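Local coordinates for protein nucleoporin NUP82 (Saccharomyces cerevisiae, PDB 3PBP) that serves as a structural component of the nuclear pore complex and may also dock transport factors, its N-terminal domain containing the region that interacts with NUP116, at residues 361-366 against 373-378; 382-387 against 412-417. The protein carries 1 engineered substitution. All coordinates share one frame; numbering follows the deposited sequence.

Following the chain from the N terminus, strand 362-364 comes first, and contact 1 pairs 361-366 with 373-378, closing a connection of six residues. The chain then turns directly into strand 380-385. Contact 2 pairs 382-387 with 412-417 across 24 residues that hold most of helix 387-399. The two contacts run in series; neither nests in the other nor crosses it, and their centres lie about 11 Å apart. The seam between 372-376 and 380-385 joins them: Leu373 O probably accepts from Val384 N, and Gln382 O from Val375 N. Together they complete one four-stranded antiparallel meander, consistent with a blade of the beta-propeller domain.

Contact 1. Residues 361-366 against 373-378; sequences KSLITL and LYVISD
Ile364 and Tyr374 form an antiparallel hydrogen-bonded pair, with Ile364 N to Tyr374 O at 2.9 Å and Tyr374 N to Ile364 O at 2.8 Å. Further along, Ile376 N donates to Ser362 O at 2.8 Å. Ile376 O then meets two successive N-H groups: Lys361 N binds it at 2.7 Å, while Ser362 N adds a weak bond. Two residues against one make a classic beta bulge. Leu363 sits in the non-hydrogen-bonded position opposite Val375, and its CA-H leans on Tyr374 O.

Apolar side chains meet on both faces. On one, Leu363 and Val375 lie side by side and point the same way, CD2 of Leu363 resting on Val375 CG2 at 3.8 Å; Leu363 CB also meets Leu373 CD1. This face packs on strands 299-306 and 313-319 through Ala303 and Cys316. On the other, Ile364 passes slantwise to Ile376, touching CD1 to CD1 at 3.6 Å, and Ser362 OG lies against Ile376 CB. The CG1 of Ile364 is anti to the carbonyl carbon (chi1 -60°), and CD1 continues the extended branch toward that partner. Leu366 CD1 approaches Tyr374 CE2 obliquely.

Charge enters at one end alone: Lys361, bent at chi3 (73°), brings NZ to Asp378 OD1 in a long salt bridge of 3.8 Å. The whole is a bulged beta hairpin, forming the first two strands of a four-stranded antiparallel sheet, as in a beta-propeller blade.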
ATOM      1  N   LYS A 361       5.885  16.737  -7.058  1.00 73.70           N
ATOM      2  CA  LYS A 361       4.447  16.545  -7.160  1.00 73.44           C
ATOM      3  C   LYS A 361       4.032  15.120  -7.530  1.00 72.28           C
ATOM      4  O   LYS A 361       2.868  14.751  -7.334  1.00 72.85           O
ATOM      5  CB  LYS A 361       3.851  17.579  -8.131  1.00 74.86           C
ATOM      6  CG  LYS A 361       3.939  19.017  -7.581  1.00 76.59           C
ATOM      7  CD  LYS A 361       3.660  20.093  -8.628  1.00 78.82           C
ATOM      8  CE  LYS A 361       2.177  20.160  -9.000  1.00 80.92           C
ATOM      9  NZ  LYS A 361       1.902  21.148 -10.093  1.00 79.23           N
ATOM     10  N   SER A 362       4.963  14.316  -8.047  1.00 69.50           N
ATOM     11  CA  SER A 362       4.650  12.925  -8.381  1.00 67.60           C
ATOM     12  C   SER A 362       5.808  12.133  -8.975  1.00 66.30           C
ATOM     13  O   SER A 362       6.752  12.701  -9.528  1.00 65.88           O
ATOM     14  CB  SER A 362       3.480  12.844  -9.346  1.00 67.28           C
ATOM     15  OG  SER A 362       3.949  12.995 -10.667  1.00 70.08           O
ATOM     16  N   LEU A 363       5.716  10.809  -8.845  1.00 64.91           N
ATOM     17  CA  LEU A 363       6.726   9.878  -9.357  1.00 63.58           C
ATOM     18  C   LEU A 363       6.082   9.007 -10.435  1.00 63.70           C
ATOM     19  O   LEU A 363       4.930   8.575 -10.293  1.00 63.43           O
ATOM     20  CB  LEU A 363       7.252   8.989  -8.232  1.00 60.77           C
ATOM     21  CG  LEU A 363       7.870   9.728  -7.049  1.00 59.73           C
ATOM     22  CD1 LEU A 363       8.295   8.723  -5.993  1.00 58.10           C
ATOM     23  CD2 LEU A 363       9.058  10.567  -7.532  1.00 59.88           C
ATOM     24  N   ILE A 364       6.823   8.751 -11.509  1.00 62.97           N
ATOM     25  CA  ILE A 364       6.297   7.961 -12.618  1.00 61.96           C
ATOM     26  C   ILE A 364       7.364   7.038 -13.186  1.00 62.72           C
ATOM     27  O   ILE A 364       8.547   7.379 -13.190  1.00 62.85           O
ATOM     28  CB  ILE A 364       5.787   8.889 -13.750  1.00 60.34           C
ATOM     29  CG1 ILE A 364       4.673   9.786 -13.220  1.00 58.14           C
ATOM     30  CG2 ILE A 364       5.291   8.071 -14.924  1.00 60.46           C
ATOM     31  CD1 ILE A 364       4.118  10.750 -14.229  1.00 58.04           C
ATOM     32  N   THR A 365       6.943   5.865 -13.654  1.00 63.71           N
ATOM     33  CA  THR A 365       7.866   4.901 -14.249  1.00 65.04           C
ATOM     34  C   THR A 365       7.284   4.344 -15.523  1.00 65.54           C
ATOM     35  O   THR A 365       6.069   4.249 -15.673  1.00 64.06           O
ATOM     36  CB  THR A 365       8.154   3.695 -13.338  1.00 65.17           C
ATOM     37  OG1 THR A 365       6.970   3.365 -12.604  1.00 66.15           O
ATOM     38  CG2 THR A 365       9.312   3.985 -12.399  1.00 65.53           C
ATOM     39  N   LEU A 366       8.173   3.985 -16.439  1.00 66.76           N
ATOM     40  CA  LEU A 366       7.772   3.408 -17.707  1.00 67.65           C
ATOM     41  C   LEU A 366       8.398   2.028 -17.761  1.00 68.83           C
ATOM     42  O   LEU A 366       9.621   1.891 -17.849  1.00 69.36           O
ATOM     43  CB  LEU A 366       8.259   4.274 -18.876  1.00 66.34           C
ATOM     44  CG  LEU A 366       7.628   5.668 -18.939  1.00 64.86           C
ATOM     45  CD1 LEU A 366       8.272   6.478 -20.036  1.00 63.65           C
ATOM     46  CD2 LEU A 366       6.134   5.548 -19.177  1.00 62.91           C
ATOM     47  N   LEU A 373      13.603   6.549 -13.220  1.00 64.89           N
ATOM     48  CA  LEU A 373      12.410   7.069 -12.592  1.00 64.10           C
ATOM     49  C   LEU A 373      12.190   8.517 -13.001  1.00 65.29           C
ATOM     50  O   LEU A 373      13.127   9.307 -13.033  1.00 66.20           O
ATOM     51  CB  LEU A 373      12.572   6.967 -11.077  1.00 63.16           C
ATOM     52  CG  LEU A 373      11.624   7.763 -10.195  1.00 63.17           C
ATOM     53  CD1 LEU A 373      10.257   7.145 -10.236  1.00 63.08           C
ATOM     54  CD2 LEU A 373      12.155   7.786  -8.781  1.00 64.02           C
ATOM     55  N   TYR A 374      10.953   8.867 -13.329  1.00 66.09           N
ATOM     56  CA  TYR A 374      10.637  10.239 -13.694  1.00 67.51           C
ATOM     57  C   TYR A 374      10.051  10.937 -12.470  1.00 68.57           C
ATOM     58  O   TYR A 374       9.155  10.407 -11.804  1.00 67.73           O
ATOM     59  CB  TYR A 374       9.639  10.271 -14.859  1.00 67.91           C
ATOM     60  CG  TYR A 374      10.267   9.918 -16.192  1.00 69.54           C
ATOM     61  CD1 TYR A 374      11.253  10.728 -16.754  1.00 69.94           C
ATOM     62  CD2 TYR A 374       9.923   8.746 -16.863  1.00 70.49           C
ATOM     63  CE1 TYR A 374      11.887  10.376 -17.943  1.00 70.74           C
ATOM     64  CE2 TYR A 374      10.552   8.381 -18.054  1.00 71.26           C
ATOM     65  CZ  TYR A 374      11.535   9.198 -18.587  1.00 72.03           C
ATOM     66  OH  TYR A 374      12.191   8.819 -19.742  1.00 72.10           O
ATOM     67  N   VAL A 375      10.581  12.113 -12.155  1.00 69.63           N
ATOM     68  CA  VAL A 375      10.091  12.866 -11.012  1.00 70.80           C
ATOM     69  C   VAL A 375       9.521  14.172 -11.499  1.00 72.21           C
ATOM     70  O   VAL A 375      10.229  14.995 -12.056  1.00 72.02           O
ATOM     71  CB  VAL A 375      11.199  13.196 -10.016  1.00 70.46           C
ATOM     72  CG1 VAL A 375      10.590  13.875  -8.794  1.00 71.38           C
ATOM     73  CG2 VAL A 375      11.955  11.938  -9.625  1.00 69.84           C
ATOM     74  N   ILE A 376       8.231  14.360 -11.297  1.00 75.47           N
ATOM     75  CA  ILE A 376       7.596  15.588 -11.723  1.00 78.67           C
ATOM     76  C   ILE A 376       7.585  16.598 -10.590  1.00 81.38           C
ATOM     77  O   ILE A 376       6.820  16.471  -9.630  1.00 81.33           O
ATOM     78  CB  ILE A 376       6.157  15.325 -12.199  1.00 78.51           C
ATOM     79  CG1 ILE A 376       6.199  14.501 -13.487  1.00 78.77           C
ATOM     80  CG2 ILE A 376       5.417  16.643 -12.403  1.00 78.06           C
ATOM     81  CD1 ILE A 376       4.851  14.260 -14.113  1.00 79.63           C
ATOM     82  N   SER A 377       8.461  17.591 -10.701  1.00 84.90           N
ATOM     83  CA  SER A 377       8.555  18.651  -9.707  1.00 88.39           C
ATOM     84  C   SER A 377       7.524  19.731 -10.074  1.00 90.83           C
ATOM     85  O   SER A 377       6.460  19.414 -10.617  1.00 91.67           O
ATOM     86  CB  SER A 377       9.974  19.229  -9.685  1.00 87.94           C
ATOM     87  OG  SER A 377      10.932  18.208  -9.454  1.00 87.66           O
ATOM     88  N   ASP A 378       7.822  21.000  -9.815  1.00 92.53           N
ATOM     89  CA  ASP A 378       6.836  22.029 -10.122  1.00 93.35           C
ATOM     90  C   ASP A 378       6.777  22.486 -11.570  1.00 92.74           C
ATOM     91  O   ASP A 378       5.700  22.784 -12.085  1.00 92.28           O
ATOM     92  CB  ASP A 378       7.029  23.245  -9.223  1.00 95.41           C
ATOM     93  CG  ASP A 378       5.709  23.805  -8.741  1.00 97.37           C
ATOM     94  OD1 ASP A 378       4.700  23.634  -9.471  1.00 97.88           O
ATOM     95  OD2 ASP A 378       5.684  24.411  -7.643  1.00 98.57           O
TER

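Contact 2. Residues 382-387 against 412-417; sequences QQVNFM and SKLEDI
Asn385 and Lys413 are bonded both ways through their backbones, Asn385 N to Lys413 O at 2.8 Å and Lys413 N to Asn385 O at 2.9 Å. Gln383 N donates to Glu415 O at 2.7 Å, with only a weak return bond from Glu415 N.

Gln382 and Asp416 run alongside each other, with amide and carboxylate planes 15° apart; it is the aliphatic CG of Gln382 that lies nearest Asp416 OD1. The end of the Gln382 side chain crosses Leu414 at a slant. With an alanine here, Asp416 would probably lose the chain it lies beside, and Leu414 the one across it, leaving both freer to turn. Val384 places CG2 against Leu414 CD1 at 3.8 Å and CG1 against Ser412 CB at 3.6 Å. Ile417 CG1 packs on Gln383 CB. Ser412 OG lies at the edge of the Phe386 ring, near its plane.

Farther out, Glu352 shares a hydrogen bond with Ser412 OG. With CG of Asn385 anti to the backbone N (chi1 -177°), OD1 can reach Met387 N at 3.2 Å in an Asx turn, the donor standing above the carbonyl plane. Phe386 occupies the N-cap of helix 387-399, its ring meeting Trp389 of that helix, while Val384 and Phe386 touch strand 323-329; strand 413-419 is the outermost strand of the sheet within this chain, beyond 380-385 and 372-376.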
ATOM      1  N   GLN A 382      12.203  15.632 -14.240  1.00 80.48           N
ATOM      2  CA  GLN A 382      13.578  15.176 -14.188  1.00 79.28           C
ATOM      3  C   GLN A 382      13.557  13.662 -14.274  1.00 78.38           C
ATOM      4  O   GLN A 382      12.522  13.028 -14.053  1.00 77.99           O
ATOM      5  CB  GLN A 382      14.240  15.621 -12.881  1.00 79.12           C
ATOM      6  CG  GLN A 382      14.641  17.084 -12.848  1.00 80.16           C
ATOM      7  CD  GLN A 382      15.158  17.512 -11.494  1.00 80.61           C
ATOM      8  OE1 GLN A 382      14.384  17.766 -10.576  1.00 81.48           O
ATOM      9  NE2 GLN A 382      16.476  17.578 -11.358  1.00 80.79           N
ATOM     10  N   GLN A 383      14.696  13.085 -14.623  1.00 77.69           N
ATOM     11  CA  GLN A 383      14.796  11.642 -14.704  1.00 76.63           C
ATOM     12  C   GLN A 383      15.988  11.167 -13.898  1.00 75.95           C
ATOM     13  O   GLN A 383      17.134  11.469 -14.227  1.00 75.70           O
ATOM     14  CB  GLN A 383      14.959  11.162 -16.143  1.00 76.81           C
ATOM     15  CG  GLN A 383      14.945   9.641 -16.232  1.00 77.30           C
ATOM     16  CD  GLN A 383      15.577   9.106 -17.493  1.00 77.59           C
ATOM     17  OE1 GLN A 383      14.890   8.618 -18.400  1.00 77.39           O
ATOM     18  NE2 GLN A 383      16.901   9.190 -17.561  1.00 77.18           N
ATOM     19  N   VAL A 384      15.706  10.437 -12.830  1.00 75.22           N
ATOM     20  CA  VAL A 384      16.748   9.891 -11.991  1.00 74.34           C
ATOM     21  C   VAL A 384      17.129   8.569 -12.646  1.00 74.52           C
ATOM     22  O   VAL A 384      16.275   7.721 -12.884  1.00 73.98           O
ATOM     23  CB  VAL A 384      16.224   9.647 -10.573  1.00 73.45           C
ATOM     24  CG1 VAL A 384      17.333   9.135  -9.690  1.00 74.28           C
ATOM     25  CG2 VAL A 384      15.655  10.925 -10.020  1.00 72.85           C
ATOM     26  N   ASN A 385      18.405   8.403 -12.965  1.00 75.11           N
ATOM     27  CA  ASN A 385      18.859   7.178 -13.600  1.00 76.84           C
ATOM     28  C   ASN A 385      19.865   6.473 -12.713  1.00 77.38           C
ATOM     29  O   ASN A 385      21.008   6.907 -12.610  1.00 78.85           O
ATOM     30  CB  ASN A 385      19.501   7.500 -14.949  1.00 77.85           C
ATOM     31  CG  ASN A 385      19.942   6.258 -15.696  1.00 79.46           C
ATOM     32  OD1 ASN A 385      20.763   5.477 -15.206  1.00 80.48           O
ATOM     33  ND2 ASN A 385      19.399   6.069 -16.894  1.00 80.69           N
ATOM     34  N   PHE A 386      19.456   5.381 -12.074  1.00 77.95           N
ATOM     35  CA  PHE A 386      20.381   4.675 -11.207  1.00 79.19           C
ATOM     36  C   PHE A 386      20.886   3.334 -11.706  1.00 81.09           C
ATOM     37  O   PHE A 386      21.204   2.447 -10.912  1.00 81.15           O
ATOM     38  CB  PHE A 386      19.808   4.536  -9.796  1.00 77.29           C
ATOM     39  CG  PHE A 386      18.315   4.415  -9.737  1.00 75.32           C
ATOM     40  CD1 PHE A 386      17.698   3.185  -9.848  1.00 74.19           C
ATOM     41  CD2 PHE A 386      17.529   5.536  -9.514  1.00 75.04           C
ATOM     42  CE1 PHE A 386      16.320   3.069  -9.731  1.00 73.66           C
ATOM     43  CE2 PHE A 386      16.151   5.428  -9.399  1.00 74.94           C
ATOM     44  CZ  PHE A 386      15.547   4.189  -9.506  1.00 74.02           C
HETATM   45  N   MSE A 387      20.986   3.196 -13.024  1.00 83.49           N
HETATM   46  CA  MSE A 387      21.490   1.963 -13.620  1.00 85.90           C
HETATM   47  C   MSE A 387      23.013   1.910 -13.530  1.00 84.70           C
HETATM   48  O   MSE A 387      23.629   0.892 -13.851  1.00 83.97           O
HETATM   49  CB  MSE A 387      21.050   1.850 -15.082  1.00 89.97           C
HETATM   50  CG  MSE A 387      19.637   1.317 -15.251  1.00 96.20           C
HETATM   51 SE   MSE A 387      19.391  -0.451 -14.426  1.00105.81          SE
HETATM   52  CE  MSE A 387      19.958  -1.578 -15.906  1.00103.10           C
ATOM     53  N   SER A 412      23.123   8.479  -8.481  1.00 93.43           N
ATOM     54  CA  SER A 412      22.274   8.353  -9.652  1.00 93.23           C
ATOM     55  C   SER A 412      22.451   9.559 -10.552  1.00 93.33           C
ATOM     56  O   SER A 412      22.681  10.665 -10.075  1.00 93.84           O
ATOM     57  CB  SER A 412      20.807   8.236  -9.232  1.00 92.82           C
ATOM     58  OG  SER A 412      20.606   7.104  -8.406  1.00 93.98           O
ATOM     59  N   LYS A 413      22.354   9.336 -11.860  1.00 93.30           N
ATOM     60  CA  LYS A 413      22.482  10.413 -12.832  1.00 92.86           C
ATOM     61  C   LYS A 413      21.158  11.155 -12.906  1.00 92.27           C
ATOM     62  O   LYS A 413      20.139  10.593 -13.305  1.00 92.50           O
ATOM     63  CB  LYS A 413      22.818   9.852 -14.212  1.00 93.68           C
ATOM     64  CG  LYS A 413      24.060   8.988 -14.251  1.00 96.11           C
ATOM     65  CD  LYS A 413      24.124   8.189 -15.544  1.00 97.14           C
ATOM     66  CE  LYS A 413      25.186   7.102 -15.473  1.00 97.23           C
ATOM     67  NZ  LYS A 413      25.058   6.150 -16.616  1.00 97.77           N
ATOM     68  N   LEU A 414      21.172  12.416 -12.507  1.00 91.70           N
ATOM     69  CA  LEU A 414      19.971  13.229 -12.542  1.00 91.40           C
ATOM     70  C   LEU A 414      19.967  13.909 -13.904  1.00 91.41           C
ATOM     71  O   LEU A 414      21.026  14.227 -14.439  1.00 90.85           O
ATOM     72  CB  LEU A 414      20.021  14.270 -11.424  1.00 91.57           C
ATOM     73  CG  LEU A 414      18.744  15.063 -11.185  1.00 92.58           C
ATOM     74  CD1 LEU A 414      17.661  14.103 -10.744  1.00 94.25           C
ATOM     75  CD2 LEU A 414      18.973  16.121 -10.121  1.00 92.82           C
ATOM     76  N   GLU A 415      18.790  14.120 -14.480  1.00 92.05           N
ATOM     77  CA  GLU A 415      18.725  14.772 -15.783  1.00 92.42           C
ATOM     78  C   GLU A 415      17.394  15.443 -16.064  1.00 91.79           C
ATOM     79  O   GLU A 415      16.338  14.827 -15.936  1.00 92.55           O
ATOM     80  CB  GLU A 415      19.021  13.773 -16.895  1.00 94.27           C
ATOM     81  CG  GLU A 415      19.147  14.431 -18.253  1.00 97.54           C
ATOM     82  CD  GLU A 415      19.662  13.481 -19.310  1.00100.41           C
ATOM     83  OE1 GLU A 415      18.912  12.549 -19.695  1.00101.99           O
ATOM     84  OE2 GLU A 415      20.821  13.662 -19.745  1.00100.91           O
ATOM     85  N   ASP A 416      17.451  16.710 -16.460  1.00 90.97           N
ATOM     86  CA  ASP A 416      16.242  17.466 -16.760  1.00 90.03           C
ATOM     87  C   ASP A 416      15.678  17.053 -18.114  1.00 88.12           C
ATOM     88  O   ASP A 416      16.315  17.219 -19.153  1.00 87.12           O
ATOM     89  CB  ASP A 416      16.540  18.965 -16.731  1.00 92.03           C
ATOM     90  CG  ASP A 416      16.871  19.468 -15.329  1.00 94.08           C
ATOM     91  OD1 ASP A 416      15.977  19.450 -14.451  1.00 95.73           O
ATOM     92  OD2 ASP A 416      18.028  19.882 -15.102  1.00 94.86           O
ATOM     93  N   ILE A 417      14.472  16.502 -18.082  1.00 86.10           N
ATOM     94  CA  ILE A 417      13.810  16.033 -19.284  1.00 84.25           C
ATOM     95  C   ILE A 417      13.134  17.162 -20.025  1.00 83.50           C
ATOM     96  O   ILE A 417      13.290  17.292 -21.236  1.00 82.72           O
ATOM     97  CB  ILE A 417      12.755  14.946 -18.944  1.00 83.38           C
ATOM     98  CG1 ILE A 417      13.457  13.668 -18.479  1.00 83.54           C
ATOM     99  CG2 ILE A 417      11.880  14.656 -20.146  1.00 83.09           C
ATOM    100  CD1 ILE A 417      14.341  13.019 -19.530  1.00 81.12           C
TER